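PDB 3FD9: uncharacterized protein from Pseudomonas aeruginosa UCBPP-PA14, which negatively regulates the type III secretion regulon, probably by disrupting self-association and DNA binding of the activator ExsA until ExsC relieves the block. Local coordinates for residues 26-31 against 62-67; 89-94 against 250-255; 102-107 against 218-223. All blocks are in the same frame, centred on the assembly; numbering follows the deposited sequence.

Interaction 1 (26-31 against 62-67); sequences GIISAR and LALGRE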
loop_
_atom_site.group_PDB
_atom_site.type_symbol
_atom_site.label_atom_id
_atom_site.label_comp_id
_atom_site.label_asym_id
_atom_site.label_seq_id
_atom_site.Cartn_x
_atom_site.Cartn_y
_atom_site.Cartn_z
ATOM N N GLY A 26 -3.515 3.887 -1.964
ATOM C CA GLY A 26 -4.037 3.366 -0.710
ATOM C C GLY A 26 -5.304 4.075 -0.269
ATOM O O GLY A 26 -5.551 4.259 0.923
ATOM N N ILE A 27 -6.108 4.488 -1.239
ATOM C CA ILE A 27 -7.372 5.138 -0.939
ATOM C C ILE A 27 -8.443 4.073 -0.757
ATOM O O ILE A 27 -9.345 4.215 0.074
ATOM C CB ILE A 27 -7.773 6.117 -2.063
ATOM C CG1 ILE A 27 -6.723 7.214 -2.190
ATOM C CG2 ILE A 27 -9.120 6.767 -1.772
ATOM C CD1 ILE A 27 -6.600 8.077 -0.935
ATOM N N ILE A 28 -8.316 3.002 -1.538
ATOM C CA ILE A 28 -9.252 1.888 -1.543
ATOM C C ILE A 28 -8.472 0.571 -1.427
ATOM O O ILE A 28 -7.605 0.280 -2.254
ATOM C CB ILE A 28 -10.047 1.869 -2.854
ATOM C CG1 ILE A 28 -10.660 3.241 -3.121
ATOM C CG2 ILE A 28 -11.126 0.814 -2.816
ATOM C CD1 ILE A 28 -11.856 3.221 -4.052
ATOM N N SER A 29 -8.766 -0.227 -0.406
ATOM C CA SER A 29 -8.054 -1.487 -0.235
ATOM C C SER A 29 -8.497 -2.511 -1.278
ATOM O O SER A 29 -9.520 -2.333 -1.930
ATOM C CB SER A 29 -8.267 -2.040 1.171
ATOM O OG SER A 29 -9.603 -2.474 1.335
ATOM N N ALA A 30 -7.722 -3.578 -1.439
ATOM C CA ALA A 30 -8.083 -4.642 -2.369
ATOM C C ALA A 30 -9.413 -5.241 -1.954
ATOM O O ALA A 30 -10.296 -5.462 -2.788
ATOM C CB ALA A 30 -7.009 -5.714 -2.402
ATOM N N ARG A 31 -9.548 -5.501 -0.655
ATOM C CA ARG A 31 -10.787 -6.016 -0.092
ATOM C C ARG A 31 -11.971 -5.132 -0.487
ATOM O O ARG A 31 -13.000 -5.626 -0.957
ATOM C CB ARG A 31 -10.674 -6.087 1.427
ATOM C CG ARG A 31 -11.719 -6.958 2.087
ATOM C CD ARG A 31 -11.670 -6.843 3.601
ATOM N NE ARG A 31 -11.681 -5.447 4.030
ATOM C CZ ARG A 31 -12.700 -4.600 3.861
ATOM N NH1 ARG A 31 -13.816 -4.993 3.252
ATOM N NH2 ARG A 31 -12.600 -3.347 4.295
ATOM N N LEU A 62 -7.206 10.480 1.810
ATOM C CA LEU A 62 -8.174 10.067 2.822
ATOM C C LEU A 62 -8.843 8.712 2.537
ATOM O O LEU A 62 -9.921 8.640 1.953
ATOM C CB LEU A 62 -9.222 11.161 3.036
ATOM C CG LEU A 62 -8.654 12.501 3.521
ATOM C CD1 LEU A 62 -9.736 13.555 3.621
ATOM C CD2 LEU A 62 -7.962 12.335 4.859
ATOM N N ALA A 63 -8.194 7.647 2.991
ATOM C CA ALA A 63 -8.641 6.279 2.766
ATOM C C ALA A 63 -10.087 6.031 3.181
ATOM O O ALA A 63 -10.534 6.540 4.199
ATOM C CB ALA A 63 -7.719 5.325 3.509
ATOM N N LEU A 64 -10.804 5.221 2.410
ATOM C CA LEU A 64 -12.188 4.888 2.737
ATOM C C LEU A 64 -12.281 3.922 3.916
ATOM O O LEU A 64 -11.407 3.076 4.104
ATOM C CB LEU A 64 -12.893 4.267 1.529
ATOM C CG LEU A 64 -12.765 4.986 0.186
ATOM C CD1 LEU A 64 -13.687 4.338 -0.816
ATOM C CD2 LEU A 64 -13.099 6.455 0.332
ATOM N N GLY A 65 -13.360 4.039 4.686
ATOM C CA GLY A 65 -13.628 3.112 5.772
ATOM C C GLY A 65 -14.955 2.419 5.550
ATOM O O GLY A 65 -15.528 2.524 4.473
ATOM N N ARG A 66 -15.451 1.713 6.559
ATOM C CA ARG A 66 -16.699 0.980 6.408
ATOM C C ARG A 66 -17.833 1.875 5.928
ATOM O O ARG A 66 -18.587 1.506 5.031
ATOM C CB ARG A 66 -17.108 0.319 7.724
ATOM C CG ARG A 66 -16.323 -0.922 8.100
ATOM C CD ARG A 66 -16.996 -1.611 9.281
ATOM N NE ARG A 66 -17.578 -0.633 10.205
ATOM C CZ ARG A 66 -18.614 -0.873 11.006
ATOM N NH1 ARG A 66 -19.197 -2.067 11.001
ATOM N NH2 ARG A 66 -19.074 0.083 11.807
ATOM N N GLU A 67 -17.952 3.051 6.537
ATOM C CA GLU A 67 -19.071 3.943 6.266
ATOM C C GLU A 67 -18.987 4.547 4.869
ATOM O O GLU A 67 -19.987 4.623 4.156
ATOM C CB GLU A 67 -19.153 5.041 7.328
ATOM C CG GLU A 67 -20.376 5.945 7.211
ATOM C CD GLU A 67 -21.691 5.179 7.238
ATOM O OE1 GLU A 67 -21.683 3.987 7.602
ATOM O OE2 GLU A 67 -22.734 5.774 6.891
#
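The backbone amide of Leu-64 donates an almost straight hydrogen bond (N-H...O angle 172°) to the carbonyl oxygen of Ile-27, with N and O 2.9 Å apart and the donor in the carbonyl plane. The CA atoms of residues 26-31 and 62-67 come nearest between Ile-27 and Ala-63, the residue before the donor, at 4.1 Å. The same carbonyl oxygen of Ile-27 also receives a CA-H...O contact from CA of Ala-63, and CB of Ala-63 rests 3.5 Å from O of Gly-26, so one alanine packs against two successive peptide oxygens.

Both segments are linkers that lead into helices. Gly-26, with its positive phi, ends helix 19-24 in a Schellman motif; Ser-29 is the N-cap of helix 30-39, its OG capping a backbone N of the first turn; and Gly-65 occupies the N-cap position of helix 66-76. Gln-32 joins the two linkers through its amide, OE1 accepting from Ser-29 N and NE2 donating to Leu-64 O.

Leu-64 keeps CG beside its own backbone N (chi1 -49°), which brings CG within 3.5 Å of the Ile-27 O that the N binds. From there its CD1 reaches the ethyl arm of Ile-28 (CG1-CD1), meeting CD1 at 3.9 Å and CG1 only slightly farther away; the two side chains run side by side and point the same way. Ile-27 takes another course: its CD1 ends 3.7 Å from the backbone N of Leu-62, an apolar methyl against a peptide group. Leu-58 of helix 52-60 and Tyr-22 of helix 19-24 also pack on Ile-27, while Leu-64 touches Leu-54. At the start of helix 30-39, Ala-30 packs on Ser-25 of a second subunit.

Interaction 2 (89-94 against 250-255); sequences DRVNLA and DHFYWQ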
loop_
_atom_site.group_PDB
_atom_site.type_symbol
_atom_site.label_atom_id
_atom_site.label_comp_id
_atom_site.label_asym_id
_atom_site.label_seq_id
_atom_site.Cartn_x
_atom_site.Cartn_y
_atom_site.Cartn_z
ATOM N N ASP A 89 -18.957 13.559 3.741
ATOM C CA ASP A 89 -18.523 13.006 5.008
ATOM C C ASP A 89 -19.088 13.810 6.159
ATOM O O ASP A 89 -19.369 14.992 6.009
ATOM C CB ASP A 89 -17.003 13.013 5.085
ATOM C CG ASP A 89 -16.367 12.153 4.022
ATOM O OD1 ASP A 89 -16.483 10.908 4.117
ATOM O OD2 ASP A 89 -15.741 12.723 3.102
ATOM N N ARG A 90 -19.263 13.155 7.300
ATOM C CA ARG A 90 -19.576 13.844 8.536
ATOM C C ARG A 90 -18.247 13.966 9.255
ATOM O O ARG A 90 -17.628 12.958 9.591
ATOM C CB ARG A 90 -20.559 13.033 9.379
ATOM C CG ARG A 90 -21.669 12.352 8.588
ATOM C CD ARG A 90 -22.900 13.229 8.450
ATOM N NE ARG A 90 -23.494 13.557 9.747
ATOM C CZ ARG A 90 -24.647 14.204 9.903
ATOM N NH1 ARG A 90 -25.342 14.592 8.840
ATOM N NH2 ARG A 90 -25.108 14.459 11.123
ATOM N N VAL A 91 -17.800 15.195 9.484
ATOM C CA VAL A 91 -16.438 15.425 9.927
ATOM C C VAL A 91 -16.383 16.138 11.266
ATOM O O VAL A 91 -16.928 17.227 11.426
ATOM C CB VAL A 91 -15.653 16.259 8.905
ATOM C CG1 VAL A 91 -14.207 16.374 9.351
ATOM C CG2 VAL A 91 -15.742 15.638 7.524
ATOM N N ASN A 92 -15.705 15.527 12.232
ATOM C CA ASN A 92 -15.586 16.122 13.551
ATOM C C ASN A 92 -14.322 16.944 13.663
ATOM O O ASN A 92 -13.234 16.400 13.839
ATOM C CB ASN A 92 -15.601 15.049 14.631
ATOM C CG ASN A 92 -15.640 15.634 16.018
ATOM O OD1 ASN A 92 -15.767 16.847 16.188
ATOM N ND2 ASN A 92 -15.531 14.779 17.025
ATOM N N LEU A 93 -14.471 18.261 13.575
ATOM C CA LEU A 93 -13.328 19.162 13.618
ATOM C C LEU A 93 -12.683 19.210 14.995
ATOM O O LEU A 93 -11.687 19.900 15.193
ATOM C CB LEU A 93 -13.719 20.562 13.157
ATOM C CG LEU A 93 -14.116 20.653 11.689
ATOM C CD1 LEU A 93 -14.852 21.938 11.424
ATOM C CD2 LEU A 93 -12.891 20.548 10.811
ATOM N N ALA A 94 -13.241 18.475 15.946
ATOM C CA ALA A 94 -12.548 18.277 17.207
ATOM C C ALA A 94 -11.195 17.669 16.882
ATOM O O ALA A 94 -10.166 18.337 16.972
ATOM C CB ALA A 94 -13.341 17.362 18.118
ATOM N N ASP A 250 -20.890 17.477 2.498
ATOM C CA ASP A 250 -19.942 17.371 3.602
ATOM C C ASP A 250 -20.518 18.115 4.795
ATOM O O ASP A 250 -20.854 19.285 4.683
ATOM C CB ASP A 250 -18.606 17.998 3.214
ATOM C CG ASP A 250 -17.692 17.038 2.469
ATOM O OD1 ASP A 250 -17.837 15.807 2.644
ATOM O OD2 ASP A 250 -16.809 17.513 1.718
ATOM N N HIS A 251 -20.652 17.440 5.932
ATOM C CA HIS A 251 -21.162 18.071 7.148
ATOM C C HIS A 251 -20.071 18.150 8.202
ATOM O O HIS A 251 -19.474 17.147 8.547
ATOM C CB HIS A 251 -22.367 17.295 7.699
ATOM C CG HIS A 251 -22.940 17.870 8.963
ATOM N ND1 HIS A 251 -22.808 17.252 10.191
ATOM C CD2 HIS A 251 -23.650 19.002 9.191
ATOM C CE1 HIS A 251 -23.409 17.978 11.118
ATOM N NE2 HIS A 251 -23.926 19.046 10.537
ATOM N N PHE A 252 -19.810 19.344 8.716
ATOM C CA PHE A 252 -18.831 19.514 9.783
ATOM C C PHE A 252 -19.510 19.765 11.127
ATOM O O PHE A 252 -20.656 20.232 11.175
ATOM C CB PHE A 252 -17.873 20.660 9.458
ATOM C CG PHE A 252 -17.101 20.450 8.199
ATOM C CD1 PHE A 252 -15.985 19.630 8.184
ATOM C CD2 PHE A 252 -17.496 21.058 7.021
ATOM C CE1 PHE A 252 -15.270 19.428 7.014
ATOM C CE2 PHE A 252 -16.787 20.854 5.845
ATOM C CZ PHE A 252 -15.671 20.041 5.841
ATOM N N TYR A 253 -18.809 19.447 12.211
ATOM C CA TYR A 253 -19.358 19.639 13.548
ATOM C C TYR A 253 -18.263 19.521 14.604
ATOM O O TYR A 253 -17.142 19.134 14.291
ATOM C CB TYR A 253 -20.499 18.644 13.818
ATOM C CG TYR A 253 -20.045 17.213 13.987
ATOM C CD1 TYR A 253 -19.751 16.703 15.248
ATOM C CD2 TYR A 253 -19.902 16.374 12.890
ATOM C CE1 TYR A 253 -19.321 15.389 15.410
ATOM C CE2 TYR A 253 -19.476 15.065 13.041
ATOM C CZ TYR A 253 -19.191 14.578 14.304
ATOM O OH TYR A 253 -18.771 13.278 14.469
ATOM N N TRP A 254 -18.591 19.861 15.848
ATOM C CA TRP A 254 -17.617 19.813 16.938
ATOM C C TRP A 254 -18.130 19.003 18.128
ATOM O O TRP A 254 -19.255 19.205 18.588
ATOM C CB TRP A 254 -17.249 21.224 17.405
ATOM C CG TRP A 254 -16.244 21.226 18.519
ATOM C CD1 TRP A 254 -16.488 21.016 19.849
ATOM C CD2 TRP A 254 -14.835 21.440 18.401
ATOM N NE1 TRP A 254 -15.317 21.083 20.562
ATOM C CE2 TRP A 254 -14.285 21.342 19.693
ATOM C CE3 TRP A 254 -13.982 21.706 17.324
ATOM C CZ2 TRP A 254 -12.927 21.504 19.940
ATOM C CZ3 TRP A 254 -12.642 21.868 17.568
ATOM C CH2 TRP A 254 -12.123 21.765 18.864
ATOM N N GLN A 255 -17.299 18.102 18.636
ATOM C CA GLN A 255 -17.687 17.270 19.769
ATOM C C GLN A 255 -16.461 16.762 20.526
ATOM O O GLN A 255 -15.668 15.989 19.989
ATOM C CB GLN A 255 -18.535 16.091 19.287
ATOM C CG GLN A 255 -19.238 15.341 20.401
ATOM C CD GLN A 255 -19.823 14.022 19.935
ATOM O OE1 GLN A 255 -19.251 13.343 19.077
ATOM N NE2 GLN A 255 -20.967 13.645 20.504
#
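Ala-94 CA sits over one face of the Trp-254 indole in a CH-pi contact, 3.7 Å from the centroid of the six-membered ring. The Tyr-253 ring carries Asn-92 CA over one face and Arg-90 C near its plane at the edge. Tyr-253 CG stands between its backbone N and carbonyl carbon (chi1 71°), which brings the ring back across to Asn-92; ring and amide lie nearly parallel, their planes 12° apart. Over one face of the poorly ordered Arg-90 guanidinium is His-251 ND1.

Asn-92 ND2 donates to Gln-255 O at 3.2 Å, in the plane of both the amide and the carbonyl. Its OD1 accepts from Ala-94 N in an Asx turn, with the donor above the carbonyl plane, and weakly from Gln-255 N. At the other end, Asp-250 OD1 accepts from Asp-89 N at 2.7 Å. Arg-57 makes a salt bridge with Asp-89 and probably offsets its charge, while Asp-250 OD2 accepts from Gln-56 and from Gln-247 N. On the buried face, Val-91 CB meets Phe-252 CD1 at 3.5 Å.

Backbone bonds alternate between the strands from Asp-89 O to Leu-93 N, the ladder of a parallel beta pair, here a two-stranded sheet in a mainly helical protein.

Interaction 3 (102-107 against 218-223); sequences WVLLPV and CLWQPL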
loop_
_atom_site.group_PDB
_atom_site.type_symbol
_atom_site.label_atom_id
_atom_site.label_comp_id
_atom_site.label_asym_id
_atom_site.label_seq_id
_atom_site.Cartn_x
_atom_site.Cartn_y
_atom_site.Cartn_z
ATOM N N TRP A 102 -9.140 18.317 6.486
ATOM C CA TRP A 102 -10.372 18.807 5.903
ATOM C C TRP A 102 -10.423 20.323 5.833
ATOM O O TRP A 102 -11.184 20.885 5.063
ATOM C CB TRP A 102 -11.587 18.250 6.652
ATOM C CG TRP A 102 -12.153 17.013 5.998
ATOM C CD1 TRP A 102 -12.987 16.965 4.911
ATOM C CD2 TRP A 102 -11.917 15.651 6.376
ATOM N NE1 TRP A 102 -13.278 15.659 4.593
ATOM C CE2 TRP A 102 -12.635 14.835 5.475
ATOM C CE3 TRP A 102 -11.171 15.043 7.387
ATOM C CZ2 TRP A 102 -12.629 13.450 5.559
ATOM C CZ3 TRP A 102 -11.165 13.662 7.465
ATOM C CH2 TRP A 102 -11.891 12.882 6.558
ATOM N N VAL A 103 -9.607 20.995 6.628
ATOM C CA VAL A 103 -9.636 22.445 6.642
ATOM C C VAL A 103 -8.256 23.033 6.373
ATOM O O VAL A 103 -7.993 23.534 5.288
ATOM C CB VAL A 103 -10.180 22.991 7.979
ATOM C CG1 VAL A 103 -10.268 24.501 7.938
ATOM C CG2 VAL A 103 -11.535 22.408 8.267
ATOM N N LEU A 104 -7.373 22.962 7.360
ATOM C CA LEU A 104 -6.116 23.691 7.296
ATOM C C LEU A 104 -5.334 23.469 6.008
ATOM O O LEU A 104 -4.899 24.430 5.374
ATOM C CB LEU A 104 -5.250 23.380 8.510
ATOM C CG LEU A 104 -5.888 23.649 9.877
ATOM C CD1 LEU A 104 -4.850 23.426 10.973
ATOM C CD2 LEU A 104 -6.464 25.046 9.955
ATOM N N LEU A 105 -5.153 22.214 5.615
ATOM C CA LEU A 105 -4.385 21.914 4.409
ATOM C C LEU A 105 -5.066 22.362 3.106
ATOM O O LEU A 105 -4.435 22.997 2.260
ATOM C CB LEU A 105 -4.028 20.428 4.351
ATOM C CG LEU A 105 -2.971 19.961 5.341
ATOM C CD1 LEU A 105 -2.525 18.569 4.979
ATOM C CD2 LEU A 105 -1.773 20.906 5.365
ATOM N N PRO A 106 -6.352 22.023 2.929
ATOM C CA PRO A 106 -7.071 22.548 1.759
ATOM C C PRO A 106 -7.067 24.075 1.730
ATOM O O PRO A 106 -6.736 24.694 0.716
ATOM C CB PRO A 106 -8.496 22.045 1.973
ATOM C CG PRO A 106 -8.322 20.787 2.785
ATOM C CD PRO A 106 -7.171 21.083 3.710
ATOM N N VAL A 107 -7.430 24.680 2.853
ATOM C CA VAL A 107 -7.488 26.129 2.960
ATOM C C VAL A 107 -6.154 26.768 2.616
ATOM O O VAL A 107 -6.107 27.808 1.957
ATOM C CB VAL A 107 -7.912 26.565 4.367
ATOM C CG1 VAL A 107 -7.564 28.023 4.605
ATOM C CG2 VAL A 107 -9.408 26.312 4.558
ATOM N N CYS A 218 -12.984 35.628 7.804
ATOM C CA CYS A 218 -14.358 35.138 7.891
ATOM C C CYS A 218 -14.431 33.614 7.987
ATOM O O CYS A 218 -15.449 33.062 8.390
ATOM C CB CYS A 218 -15.242 35.695 6.764
ATOM S SG CYS A 218 -14.352 36.226 5.295
ATOM N N LEU A 219 -13.349 32.939 7.624
ATOM C CA LEU A 219 -13.214 31.519 7.935
ATOM C C LEU A 219 -12.771 31.312 9.383
ATOM O O LEU A 219 -13.298 30.448 10.085
ATOM C CB LEU A 219 -12.198 30.847 7.023
ATOM C CG LEU A 219 -11.803 29.460 7.541
ATOM C CD1 LEU A 219 -13.017 28.541 7.505
ATOM C CD2 LEU A 219 -10.633 28.864 6.761
ATOM N N TRP A 220 -11.802 32.107 9.826
ATOM C CA TRP A 220 -11.231 31.917 11.148
ATOM C C TRP A 220 -12.195 32.228 12.281
ATOM O O TRP A 220 -12.286 31.467 13.240
ATOM C CB TRP A 220 -9.950 32.727 11.324
ATOM C CG TRP A 220 -8.920 31.983 12.125
ATOM C CD1 TRP A 220 -8.588 32.190 13.431
ATOM C CD2 TRP A 220 -8.105 30.887 11.675
ATOM N NE1 TRP A 220 -7.610 31.302 13.816
ATOM C CE2 TRP A 220 -7.298 30.496 12.756
ATOM C CE3 TRP A 220 -7.976 30.210 10.460
ATOM C CZ2 TRP A 220 -6.375 29.459 12.656
ATOM C CZ3 TRP A 220 -7.056 29.179 10.367
ATOM C CH2 TRP A 220 -6.272 28.817 11.453
ATOM N N GLN A 221 -12.903 33.345 12.177
ATOM C CA GLN A 221 -13.878 33.713 13.195
ATOM C C GLN A 221 -14.745 32.517 13.620
ATOM O O GLN A 221 -14.747 32.146 14.797
ATOM C CB GLN A 221 -14.711 34.923 12.749
ATOM C CG GLN A 221 -16.173 34.908 13.187
ATOM C CD GLN A 221 -16.367 35.266 14.651
ATOM O OE1 GLN A 221 -15.495 35.869 15.283
ATOM N NE2 GLN A 221 -17.524 34.901 15.196
ATOM N N PRO A 222 -15.454 31.885 12.668
ATOM C CA PRO A 222 -16.284 30.727 13.016
ATOM C C PRO A 222 -15.455 29.530 13.456
ATOM O O PRO A 222 -15.904 28.742 14.279
ATOM C CB PRO A 222 -16.979 30.380 11.699
ATOM C CG PRO A 222 -16.803 31.570 10.827
ATOM C CD PRO A 222 -15.525 32.199 11.234
ATOM N N LEU A 223 -14.260 29.387 12.899
ATOM C CA LEU A 223 -13.446 28.210 13.169
ATOM C C LEU A 223 -13.069 28.142 14.650
ATOM O O LEU A 223 -13.009 27.063 15.242
ATOM C CB LEU A 223 -12.195 28.202 12.281
ATOM C CG LEU A 223 -11.500 26.848 12.119
ATOM C CD1 LEU A 223 -12.399 25.879 11.385
ATOM C CD2 LEU A 223 -10.188 26.987 11.389
#
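Val-107 and Leu-219 form the tight part of this contact, reaching toward each other tip to tip. Leu-219 CD2 touches both valine methyls, CG2 at 3.6 Å and CG1 at 3.8 Å. Leu-219 reaches this position because its CG lies opposite the backbone N (chi1 167°), which directs the isobutyl group at the neighbouring helix. Helix 232-241 closes over the pair, with Leu-240 on Val-107 and with Val-236 and Trp-239 on Leu-219.

Elsewhere the packing is looser. Leu-104 crosses Trp-220 at about a right angle, its CD2 coming obliquely to the indole at 4.1 Å from CH2. Leu-223 lays its own CD2 over one face of that indole, and the same methyl is 4.3 Å from CG1 of Val-103. Trp-193, Met-197 and Leu-200 of helix 193-203 add to the apolar surroundings of Leu-104.

The two helix segments run nearly antiparallel, at 166°, yet their axes stay 12.8 Å apart, so the gap is bridged by side-chain ends rather than by backbone. Gln-221 and Cys-218 lie on the exposed flank of the second helix and take no part. Both helices are kinked at prolines, Pro-106 and Pro-222, whose N atoms have no hydrogen to donate to the turn before. With aliphatic groups and one indole alone meeting across it, the contact depends on burial and shape rather than on directional bonds.

Overall arrangement
Interactions 2 and 3 adjoin one another, with centres about 13 Å apart: strand 90-92 runs on into helix 96-115, and Leu-93 packs on Val-103 while Val-91 and Phe-252 meet Trp-102. Interaction 3 is nested inside the chain loop that interaction 2 closes. Interaction 1 closes earlier in the sequence, within the N-terminal helices, yet reaches the same helix 96-115 where Leu-62 packs on Trp-102. The chemistry follows position. Interaction 3 is entirely buried and apolar; interaction 1, also largely buried, adds one backbone bond between the two segments that precede helices 30-39 and 66-76; interaction 2, partly exposed, combines a ladder of backbone bonds with polar and aromatic side chains.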